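PDB 3N7X: capsid protein from Infectious hypodermal and hematopoietic necrosis virus, which builds the icosahedral shell of a shrimp densovirus from sixty copies of a beta-barrel subunit and binds calcium ions. Local coordinates for residues 52-58 with 283-289; 103-107 with 293-298; 159-165 with 180-184. One frame throughout, in Å; residues are numbered along the deposited sequence.

Interaction 1: residues 52-58 with 283-289; sequences TRRYFEF and CRVQADF. With CA (calcium ion), chain B.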
loop_
_atom_site.group_PDB
_atom_site.type_symbol
_atom_site.label_atom_id
_atom_site.label_comp_id
_atom_site.label_asym_id
_atom_site.label_seq_id
_atom_site.Cartn_x
_atom_site.Cartn_y
_atom_site.Cartn_z
ATOM N N THR A 52 -23.047 -65.380 -62.601
ATOM C CA THR A 52 -22.479 -66.292 -63.586
ATOM C C THR A 52 -21.346 -65.616 -64.360
ATOM O O THR A 52 -21.167 -64.402 -64.271
ATOM C CB THR A 52 -23.552 -66.791 -64.586
ATOM O OG1 THR A 52 -23.027 -67.898 -65.334
ATOM C CG2 THR A 52 -23.953 -65.676 -65.555
ATOM N N ARG A 53 -20.582 -66.406 -65.113
ATOM C CA ARG A 53 -19.474 -65.874 -65.903
ATOM C C ARG A 53 -19.531 -66.473 -67.307
ATOM O O ARG A 53 -19.886 -67.637 -67.469
ATOM C CB ARG A 53 -18.135 -66.220 -65.250
ATOM C CG ARG A 53 -18.094 -66.067 -63.734
ATOM C CD ARG A 53 -16.669 -66.271 -63.239
ATOM N NE ARG A 53 -16.576 -66.481 -61.798
ATOM C CZ ARG A 53 -16.747 -67.656 -61.199
ATOM N NH1 ARG A 53 -17.026 -68.736 -61.915
ATOM N NH2 ARG A 53 -16.619 -67.755 -59.881
ATOM N N ARG A 54 -19.166 -65.688 -68.316
ATOM C CA ARG A 54 -19.209 -66.159 -69.699
ATOM C C ARG A 54 -18.052 -65.642 -70.544
ATOM O O ARG A 54 -17.348 -64.710 -70.144
ATOM C CB ARG A 54 -20.528 -65.724 -70.340
ATOM C CG ARG A 54 -21.723 -66.315 -69.642
ATOM C CD ARG A 54 -23.043 -65.724 -70.074
ATOM N NE ARG A 54 -24.119 -66.419 -69.371
ATOM C CZ ARG A 54 -25.367 -65.974 -69.251
ATOM N NH1 ARG A 54 -25.727 -64.817 -69.794
ATOM N NH2 ARG A 54 -26.251 -66.687 -68.564
ATOM N N TYR A 55 -17.851 -66.264 -71.706
ATOM C CA TYR A 55 -16.813 -65.834 -72.639
ATOM C C TYR A 55 -17.533 -65.264 -73.852
ATOM O O TYR A 55 -18.473 -65.885 -74.365
ATOM C CB TYR A 55 -15.955 -66.992 -73.154
ATOM C CG TYR A 55 -15.125 -67.749 -72.148
ATOM C CD1 TYR A 55 -14.334 -67.089 -71.211
ATOM C CD2 TYR A 55 -15.082 -69.144 -72.183
ATOM C CE1 TYR A 55 -13.518 -67.804 -70.332
ATOM C CE2 TYR A 55 -14.272 -69.864 -71.316
ATOM C CZ TYR A 55 -13.492 -69.194 -70.393
ATOM O OH TYR A 55 -12.690 -69.922 -69.544
ATOM N N PHE A 56 -17.096 -64.095 -74.309
ATOM C CA PHE A 56 -17.679 -63.475 -75.492
ATOM C C PHE A 56 -16.565 -63.212 -76.498
ATOM O O PHE A 56 -15.426 -62.916 -76.112
ATOM C CB PHE A 56 -18.351 -62.138 -75.157
ATOM C CG PHE A 56 -19.608 -62.259 -74.335
ATOM C CD1 PHE A 56 -20.336 -63.443 -74.305
ATOM C CD2 PHE A 56 -20.098 -61.153 -73.638
ATOM C CE1 PHE A 56 -21.535 -63.525 -73.593
ATOM C CE2 PHE A 56 -21.296 -61.221 -72.924
ATOM C CZ PHE A 56 -22.017 -62.410 -72.902
ATOM N N GLU A 57 -16.889 -63.331 -77.784
ATOM C CA GLU A 57 -15.919 -63.067 -78.841
ATOM C C GLU A 57 -16.538 -62.048 -79.786
ATOM O O GLU A 57 -17.755 -62.025 -79.967
ATOM C CB GLU A 57 -15.572 -64.338 -79.619
ATOM C CG GLU A 57 -14.954 -65.454 -78.798
ATOM C CD GLU A 57 -15.998 -66.293 -78.081
ATOM O OE1 GLU A 57 -17.039 -66.591 -78.705
ATOM O OE2 GLU A 57 -15.777 -66.664 -76.904
ATOM N N PHE A 58 -15.703 -61.213 -80.390
ATOM C CA PHE A 58 -16.189 -60.186 -81.301
ATOM C C PHE A 58 -15.237 -59.961 -82.463
ATOM O O PHE A 58 -14.028 -60.159 -82.330
ATOM C CB PHE A 58 -16.311 -58.841 -80.579
ATOM C CG PHE A 58 -17.225 -58.854 -79.393
ATOM C CD1 PHE A 58 -18.605 -58.829 -79.560
ATOM C CD2 PHE A 58 -16.702 -58.859 -78.100
ATOM C CE1 PHE A 58 -19.454 -58.806 -78.459
ATOM C CE2 PHE A 58 -17.541 -58.838 -76.992
ATOM C CZ PHE A 58 -18.921 -58.810 -77.170
ATOM N N CYS A 283 -11.545 -60.352 -80.759
ATOM C CA CYS A 283 -11.098 -60.441 -79.380
ATOM C C CYS A 283 -12.052 -61.291 -78.563
ATOM O O CYS A 283 -13.184 -61.553 -78.976
ATOM C CB CYS A 283 -11.017 -59.051 -78.760
ATOM S SG CYS A 283 -12.635 -58.351 -78.374
ATOM N N ARG A 284 -11.578 -61.725 -77.403
ATOM C CA ARG A 284 -12.375 -62.523 -76.485
ATOM C C ARG A 284 -12.277 -61.880 -75.116
ATOM O O ARG A 284 -11.194 -61.486 -74.681
ATOM C CB ARG A 284 -11.852 -63.952 -76.405
ATOM C CG ARG A 284 -12.305 -64.716 -75.159
ATOM C CD ARG A 284 -11.763 -66.112 -75.263
ATOM N NE ARG A 284 -11.837 -66.939 -74.060
ATOM C CZ ARG A 284 -11.260 -66.649 -72.901
ATOM N NH1 ARG A 284 -10.573 -65.530 -72.752
ATOM N NH2 ARG A 284 -11.302 -67.526 -71.915
ATOM N N VAL A 285 -13.408 -61.776 -74.437
ATOM C CA VAL A 285 -13.427 -61.174 -73.116
ATOM C C VAL A 285 -14.187 -62.073 -72.162
ATOM O O VAL A 285 -14.858 -63.013 -72.585
ATOM C CB VAL A 285 -14.134 -59.791 -73.130
ATOM C CG1 VAL A 285 -13.490 -58.880 -74.159
ATOM C CG2 VAL A 285 -15.617 -59.969 -73.423
ATOM N N GLN A 286 -14.064 -61.787 -70.872
ATOM C CA GLN A 286 -14.796 -62.532 -69.862
ATOM C C GLN A 286 -15.899 -61.575 -69.437
ATOM O O GLN A 286 -15.668 -60.371 -69.311
ATOM C CB GLN A 286 -13.919 -62.866 -68.654
ATOM C CG GLN A 286 -14.638 -63.747 -67.645
ATOM C CD GLN A 286 -13.807 -64.054 -66.417
ATOM O OE1 GLN A 286 -12.617 -64.356 -66.519
ATOM N NE2 GLN A 286 -14.434 -63.995 -65.246
ATOM N N ALA A 287 -17.100 -62.096 -69.236
ATOM C CA ALA A 287 -18.210 -61.249 -68.836
ATOM C C ALA A 287 -18.883 -61.821 -67.600
ATOM O O ALA A 287 -19.410 -62.934 -67.630
ATOM C CB ALA A 287 -19.211 -61.133 -69.979
ATOM N N ASP A 288 -18.854 -61.061 -66.513
ATOM C CA ASP A 288 -19.467 -61.501 -65.269
ATOM C C ASP A 288 -20.825 -60.824 -65.108
ATOM O O ASP A 288 -20.942 -59.602 -65.239
ATOM C CB ASP A 288 -18.540 -61.190 -64.088
ATOM C CG ASP A 288 -17.191 -61.914 -64.195
ATOM O OD1 ASP A 288 -17.122 -62.964 -64.881
ATOM O OD2 ASP A 288 -16.203 -61.442 -63.583
ATOM N N PHE A 289 -21.846 -61.635 -64.841
ATOM C CA PHE A 289 -23.221 -61.164 -64.697
ATOM C C PHE A 289 -23.767 -61.338 -63.298
ATOM O O PHE A 289 -23.388 -62.267 -62.584
ATOM C CB PHE A 289 -24.153 -61.946 -65.625
ATOM C CG PHE A 289 -23.929 -61.691 -67.082
ATOM C CD1 PHE A 289 -24.835 -60.925 -67.812
ATOM C CD2 PHE A 289 -22.830 -62.242 -67.740
ATOM C CE1 PHE A 289 -24.653 -60.713 -69.182
ATOM C CE2 PHE A 289 -22.638 -62.036 -69.106
ATOM C CZ PHE A 289 -23.552 -61.270 -69.829
HETATM CA CA CA B . -19.735 -67.794 -75.146
HETATM O O HOH W 1 -17.604 -68.477 -76.049
HETATM O O HOH W 2 -19.340 -66.728 -77.237
HETATM O O HOH W 3 -21.204 -67.629 -73.238
#
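An antiparallel pair of long strands in the capsid beta-barrel brings residues 52-58 against 283-289, from Thr52 opposite Phe289 to Phe58 opposite Cys283. Hydrogen-bonded and non-hydrogen-bonded pairs alternate; Phe56 N gives to Val285 O at 3.0 Å.

Of the two faces, one is largely apolar, with aromatic rings prominent. Phe56 CE2 rests 3.6 Å from Ala287 CB, whose small methyl leaves room for the ring. The rims of Phe56 and Phe289 touch through their CZ atoms at 3.6 Å, planes 79° apart. The extended Arg54 chain holds its guanidinium, tilted against the ring, over the face of Phe289, a cation-pi contact with Arg54 CZ 4.8 Å from the Phe289 ring centroid, while Arg54 NH2 hydrogen-bonds to Leu81 O.

The other face is polar. Arg284 CG lies anti to the backbone N (chi1 161°), and the straight chain brings its guanidinium over the face of the Tyr55 ring in a cation-pi arrangement, modelled too close for its exact placing to be trusted; Tyr55 OH hydrogen-bonds to Glu150 of a neighbouring subunit. Gln286 NE2 reaches the syn lone pair of Asp288 OD1 at 2.9 Å.

Tyr55 O binds calcium at 2.4 Å, and the Glu57 carboxylate accepts hydrogen bonds from two of the ion's three waters. Gln176 O of the same chain and Glu191 OE2 of the neighbouring subunit complete an intersubunit calcium site, built on a beta-barrel strand pair.

Interaction 2: residues 103-107 with 293-298; sequences KSMMK and LEVRLP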
loop_
_atom_site.group_PDB
_atom_site.type_symbol
_atom_site.label_atom_id
_atom_site.label_comp_id
_atom_site.label_asym_id
_atom_site.label_seq_id
_atom_site.Cartn_x
_atom_site.Cartn_y
_atom_site.Cartn_z
ATOM N N LYS A 103 -39.223 -70.451 -59.169
ATOM C CA LYS A 103 -40.063 -70.211 -60.333
ATOM C C LYS A 103 -41.554 -70.183 -59.987
ATOM O O LYS A 103 -42.274 -69.246 -60.341
ATOM C CB LYS A 103 -39.781 -71.308 -61.354
ATOM C CG LYS A 103 -40.570 -71.265 -62.639
ATOM C CD LYS A 103 -40.184 -72.497 -63.436
ATOM C CE LYS A 103 -40.920 -72.625 -64.742
ATOM N NZ LYS A 103 -40.584 -73.947 -65.343
ATOM N N SER A 104 -42.011 -71.209 -59.283
ATOM C CA SER A 104 -43.416 -71.305 -58.927
ATOM C C SER A 104 -43.878 -70.149 -58.043
ATOM O O SER A 104 -44.939 -69.560 -58.270
ATOM C CB SER A 104 -43.677 -72.638 -58.227
ATOM O OG SER A 104 -45.059 -72.938 -58.235
ATOM N N MET A 105 -43.081 -69.831 -57.030
ATOM C CA MET A 105 -43.414 -68.749 -56.120
ATOM C C MET A 105 -43.429 -67.411 -56.865
ATOM O O MET A 105 -44.327 -66.594 -56.667
ATOM C CB MET A 105 -42.410 -68.712 -54.973
ATOM C CG MET A 105 -42.938 -68.048 -53.719
ATOM S SD MET A 105 -41.674 -67.913 -52.441
ATOM C CE MET A 105 -41.480 -69.614 -52.012
ATOM N N MET A 106 -42.432 -67.193 -57.718
ATOM C CA MET A 106 -42.347 -65.967 -58.506
ATOM C C MET A 106 -43.610 -65.792 -59.316
ATOM O O MET A 106 -44.268 -64.756 -59.265
ATOM C CB MET A 106 -41.218 -66.041 -59.519
ATOM C CG MET A 106 -39.846 -65.882 -58.989
ATOM S SD MET A 106 -38.758 -66.066 -60.399
ATOM C CE MET A 106 -39.136 -64.567 -61.342
ATOM N N LYS A 107 -43.902 -66.821 -60.099
ATOM C CA LYS A 107 -45.048 -66.838 -60.980
ATOM C C LYS A 107 -46.343 -66.448 -60.298
ATOM O O LYS A 107 -47.098 -65.622 -60.805
ATOM C CB LYS A 107 -45.207 -68.234 -61.587
ATOM C CG LYS A 107 -46.447 -68.388 -62.461
ATOM C CD LYS A 107 -46.698 -69.844 -62.837
ATOM C CE LYS A 107 -46.941 -70.702 -61.598
ATOM N NZ LYS A 107 -47.230 -72.136 -61.925
ATOM N N LEU A 293 -32.744 -60.356 -57.250
ATOM C CA LEU A 293 -34.173 -60.579 -57.340
ATOM C C LEU A 293 -34.817 -60.625 -55.964
ATOM O O LEU A 293 -34.215 -61.095 -54.997
ATOM C CB LEU A 293 -34.434 -61.900 -58.056
ATOM C CG LEU A 293 -35.892 -62.208 -58.396
ATOM C CD1 LEU A 293 -36.331 -61.356 -59.575
ATOM C CD2 LEU A 293 -36.033 -63.677 -58.737
ATOM N N GLU A 294 -36.037 -60.113 -55.875
ATOM C CA GLU A 294 -36.775 -60.149 -54.624
ATOM C C GLU A 294 -38.090 -60.827 -54.958
ATOM O O GLU A 294 -38.793 -60.430 -55.888
ATOM C CB GLU A 294 -37.023 -58.745 -54.062
ATOM C CG GLU A 294 -37.879 -58.755 -52.795
ATOM C CD GLU A 294 -38.007 -57.389 -52.123
ATOM O OE1 GLU A 294 -37.790 -56.354 -52.792
ATOM O OE2 GLU A 294 -38.342 -57.350 -50.916
ATOM N N VAL A 295 -38.403 -61.876 -54.214
ATOM C CA VAL A 295 -39.622 -62.620 -54.447
ATOM C C VAL A 295 -40.523 -62.555 -53.234
ATOM O O VAL A 295 -40.091 -62.687 -52.086
ATOM C CB VAL A 295 -39.331 -64.093 -54.769
ATOM C CG1 VAL A 295 -40.632 -64.832 -55.026
ATOM C CG2 VAL A 295 -38.417 -64.188 -55.977
ATOM N N ARG A 296 -41.794 -62.361 -53.523
ATOM C CA ARG A 296 -42.833 -62.248 -52.529
ATOM C C ARG A 296 -43.218 -63.644 -52.002
ATOM O O ARG A 296 -43.290 -64.608 -52.768
ATOM C CB ARG A 296 -43.998 -61.539 -53.214
ATOM C CG ARG A 296 -45.115 -61.128 -52.348
ATOM C CD ARG A 296 -44.779 -60.005 -51.399
ATOM N NE ARG A 296 -45.958 -59.874 -50.560
ATOM C CZ ARG A 296 -47.027 -59.162 -50.888
ATOM N NH1 ARG A 296 -47.052 -58.481 -52.024
ATOM N NH2 ARG A 296 -48.106 -59.208 -50.124
ATOM N N LEU A 297 -43.441 -63.764 -50.695
ATOM C CA LEU A 297 -43.820 -65.052 -50.103
ATOM C C LEU A 297 -45.325 -65.293 -50.138
ATOM O O LEU A 297 -46.120 -64.350 -50.176
ATOM C CB LEU A 297 -43.366 -65.125 -48.644
ATOM C CG LEU A 297 -41.886 -65.343 -48.341
ATOM C CD1 LEU A 297 -41.638 -65.184 -46.847
ATOM C CD2 LEU A 297 -41.477 -66.728 -48.801
ATOM N N PRO A 298 -45.743 -66.566 -50.149
ATOM C CA PRO A 298 -47.185 -66.818 -50.168
ATOM C C PRO A 298 -47.742 -66.454 -48.794
ATOM O O PRO A 298 -46.990 -66.329 -47.829
ATOM C CB PRO A 298 -47.278 -68.313 -50.475
ATOM C CG PRO A 298 -45.998 -68.855 -49.962
ATOM C CD PRO A 298 -44.985 -67.811 -50.351
#
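Met105 and Met106, successive residues of helix 97-109, reach the end of strand 281-296 and the turn after it by different routes. The helix runs across the strand, their short axes 72° apart and 7.8 Å at closest approach, so long side chains bridge the gap.

Met105 comes first. Its CG lies anti to the backbone N (chi1 -156°), and a bend at chi3 turns the chain's end. The CG atom passes 3.6 Å from Arg296 O. The sulfur SD also lies beside that oxygen and has three apolar neighbours: Leu297 CD2 at 3.8 Å, Pro298 CD at 3.9 Å and, farther off, Val295 CG1. Leu297 runs alongside Met105, whereas the proline ring lies across it.

The Met106 side chain meets the earlier part of the strand. Its CG packs 3.7 Å from Val295 CG2, and its SD lies 4.0 Å from Leu293 CD2. Branched Val295 touches both methionines: CG2 packs on Met106, while CG1 lies against the Met106 backbone and also near Met105 SD. Trp111 and Tyr99 also touch Met106, and Met101 of a neighbouring subunit covers Met105 and Pro298.

All these meetings are between apolar side chains or with backbone atoms. The unbranched, flexible methionines can fit the uneven surface of the strand end, and the contact probably depends on shape and the exclusion of water instead of directed bonds.

Interaction 3: residues 159-165 with 180-184; sequences HNQLSTK and LVTVQ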
loop_
_atom_site.group_PDB
_atom_site.type_symbol
_atom_site.label_atom_id
_atom_site.label_comp_id
_atom_site.label_asym_id
_atom_site.label_seq_id
_atom_site.Cartn_x
_atom_site.Cartn_y
_atom_site.Cartn_z
ATOM N N HIS A 159 -32.575 -44.683 -83.345
ATOM C CA HIS A 159 -33.482 -45.799 -83.587
ATOM C C HIS A 159 -34.510 -46.120 -82.510
ATOM O O HIS A 159 -34.307 -45.840 -81.329
ATOM C CB HIS A 159 -32.657 -47.060 -83.826
ATOM C CG HIS A 159 -31.479 -46.854 -84.726
ATOM N ND1 HIS A 159 -31.603 -46.633 -86.081
ATOM C CD2 HIS A 159 -30.150 -46.839 -84.461
ATOM C CE1 HIS A 159 -30.402 -46.494 -86.614
ATOM N NE2 HIS A 159 -29.504 -46.614 -85.651
ATOM N N ASN A 160 -35.600 -46.753 -82.936
ATOM C CA ASN A 160 -36.674 -47.168 -82.041
ATOM C C ASN A 160 -36.719 -48.693 -81.981
ATOM O O ASN A 160 -36.739 -49.287 -80.902
ATOM C CB ASN A 160 -38.019 -46.645 -82.549
ATOM C CG ASN A 160 -38.112 -45.133 -82.503
ATOM O OD1 ASN A 160 -38.731 -44.511 -83.368
ATOM N ND2 ASN A 160 -37.505 -44.533 -81.483
ATOM N N GLN A 161 -36.725 -49.323 -83.153
ATOM C CA GLN A 161 -36.793 -50.776 -83.232
ATOM C C GLN A 161 -35.878 -51.357 -84.309
ATOM O O GLN A 161 -35.843 -50.875 -85.442
ATOM C CB GLN A 161 -38.234 -51.203 -83.509
ATOM C CG GLN A 161 -38.447 -52.708 -83.503
ATOM C CD GLN A 161 -39.843 -53.106 -83.965
ATOM O OE1 GLN A 161 -40.845 -52.510 -83.549
ATOM N NE2 GLN A 161 -39.918 -54.125 -84.820
ATOM N N LEU A 162 -35.146 -52.406 -83.960
ATOM C CA LEU A 162 -34.246 -53.036 -84.912
ATOM C C LEU A 162 -34.462 -54.540 -84.924
ATOM O O LEU A 162 -35.079 -55.097 -84.012
ATOM C CB LEU A 162 -32.794 -52.738 -84.543
ATOM C CG LEU A 162 -32.429 -51.260 -84.396
ATOM C CD1 LEU A 162 -31.005 -51.157 -83.878
ATOM C CD2 LEU A 162 -32.581 -50.532 -85.730
ATOM N N SER A 163 -33.953 -55.189 -85.967
ATOM C CA SER A 163 -34.060 -56.635 -86.099
ATOM C C SER A 163 -32.672 -57.237 -86.056
ATOM O O SER A 163 -31.694 -56.583 -86.425
ATOM C CB SER A 163 -34.713 -57.023 -87.429
ATOM O OG SER A 163 -36.094 -56.722 -87.433
ATOM N N THR A 164 -32.588 -58.477 -85.593
ATOM C CA THR A 164 -31.317 -59.181 -85.541
ATOM C C THR A 164 -30.949 -59.492 -86.990
ATOM O O THR A 164 -31.833 -59.594 -87.844
ATOM C CB THR A 164 -31.466 -60.491 -84.768
ATOM O OG1 THR A 164 -32.675 -61.140 -85.177
ATOM C CG2 THR A 164 -31.530 -60.231 -83.277
ATOM N N LYS A 165 -29.658 -59.629 -87.282
ATOM C CA LYS A 165 -29.246 -59.938 -88.647
ATOM C C LYS A 165 -29.889 -61.266 -89.053
ATOM O O LYS A 165 -30.372 -61.419 -90.172
ATOM C CB LYS A 165 -27.724 -60.034 -88.748
ATOM C CG LYS A 165 -27.225 -60.158 -90.178
ATOM C CD LYS A 165 -25.716 -60.309 -90.239
ATOM C CE LYS A 165 -25.230 -60.474 -91.669
ATOM N NZ LYS A 165 -23.752 -60.682 -91.733
ATOM N N LEU A 180 -25.682 -60.189 -83.466
ATOM C CA LEU A 180 -25.670 -59.063 -84.390
ATOM C C LEU A 180 -27.053 -58.483 -84.653
ATOM O O LEU A 180 -28.033 -59.210 -84.822
ATOM C CB LEU A 180 -25.034 -59.467 -85.720
ATOM C CG LEU A 180 -23.513 -59.642 -85.741
ATOM C CD1 LEU A 180 -23.082 -60.036 -87.146
ATOM C CD2 LEU A 180 -22.825 -58.345 -85.314
ATOM N N VAL A 181 -27.113 -57.159 -84.682
ATOM C CA VAL A 181 -28.349 -56.434 -84.933
ATOM C C VAL A 181 -28.082 -55.475 -86.085
ATOM O O VAL A 181 -27.048 -54.805 -86.119
ATOM C CB VAL A 181 -28.785 -55.632 -83.686
ATOM C CG1 VAL A 181 -29.931 -54.702 -84.035
ATOM C CG2 VAL A 181 -29.215 -56.584 -82.581
ATOM N N THR A 182 -29.003 -55.417 -87.037
ATOM C CA THR A 182 -28.831 -54.528 -88.174
ATOM C C THR A 182 -29.258 -53.123 -87.777
ATOM O O THR A 182 -30.430 -52.877 -87.498
ATOM C CB THR A 182 -29.664 -55.003 -89.379
ATOM O OG1 THR A 182 -29.229 -56.313 -89.765
ATOM C CG2 THR A 182 -29.495 -54.057 -90.557
ATOM N N VAL A 183 -28.299 -52.204 -87.749
ATOM C CA VAL A 183 -28.580 -50.827 -87.366
ATOM C C VAL A 183 -28.815 -49.903 -88.563
ATOM O O VAL A 183 -29.524 -48.906 -88.448
ATOM C CB VAL A 183 -27.438 -50.259 -86.491
ATOM C CG1 VAL A 183 -27.320 -51.066 -85.211
ATOM C CG2 VAL A 183 -26.131 -50.309 -87.241
ATOM N N GLN A 184 -28.219 -50.239 -89.705
ATOM C CA GLN A 184 -28.363 -49.452 -90.932
ATOM C C GLN A 184 -28.169 -50.360 -92.129
ATOM O O GLN A 184 -27.045 -50.530 -92.608
ATOM C CB GLN A 184 -27.316 -48.341 -91.005
ATOM C CG GLN A 184 -27.752 -47.015 -90.434
ATOM C CD GLN A 184 -29.090 -46.565 -90.979
ATOM O OE1 GLN A 184 -29.397 -46.775 -92.158
ATOM N NE2 GLN A 184 -29.893 -45.931 -90.127
HETATM O O HOH W 4 -32.969 -53.713 -88.252
#
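Leu162 projects from strand 161-164 over the end of strand 179-182, and its side chain can be followed atom by atom. CB lies 3.5 Å from Val181 CG1, which comes across it at about a right angle. CG stands anti to the carbonyl carbon (chi1 -55°), and from there the two branches part. CD1 continues along the apolar side, touching Val181 CG1 and then Val183 CG1 at 3.9 Å, while CD2 ends 3.6 Å from Thr182 O. A branched leucine suits this place because it can touch two valines with one branch and lie against the backbone with the other.

The strands are held by few direct bonds. Thr182 N gives to Ser163 O at 3.0 Å, nearly along the C=O axis. Lys165 N gives to Leu180 O at the same length, but from above the carbonyl plane. Where the strands splay, water 4 spans them, accepting from Ser163 N at 2.9 Å and donating to Thr182 O at 2.8 Å.

Beyond the strands, His159 CE1 comes 3.2 Å from Val183 O, and Gln184 NE2 lies in the plane of the imidazole at its edge. At the other end the extended Lys165 runs beside Leu180, its aliphatic part packing on the leucine. Strand 70-74 borders 179-182 and strand 322-324 borders 161-164, giving an antiparallel sheet consistent with the jelly-roll beta-barrel of parvovirus capsids.

In the fold
Interactions 1 and 2 are buried and share strand 281-296, whose successive parts meet strand 45-59 and then helix 97-109. Both also touch one neighbouring subunit, a different copy from the one that supplies Glu191 to the calcium site. Interaction 3 belongs to a different antiparallel sheet, is only partly buried, and comes within about 7 Å (nearest atoms) of interaction 1 without touching it. Chemistry follows place. The regular pairing of 52-58 with 283-289 combines backbone bonds, aromatic packing and a calcium site at a subunit boundary; the helix on 293-298 relies on methionine and aliphatic contacts; and 159-165 with 180-184 is a splayed strand pair in which water substitutes for a direct bond.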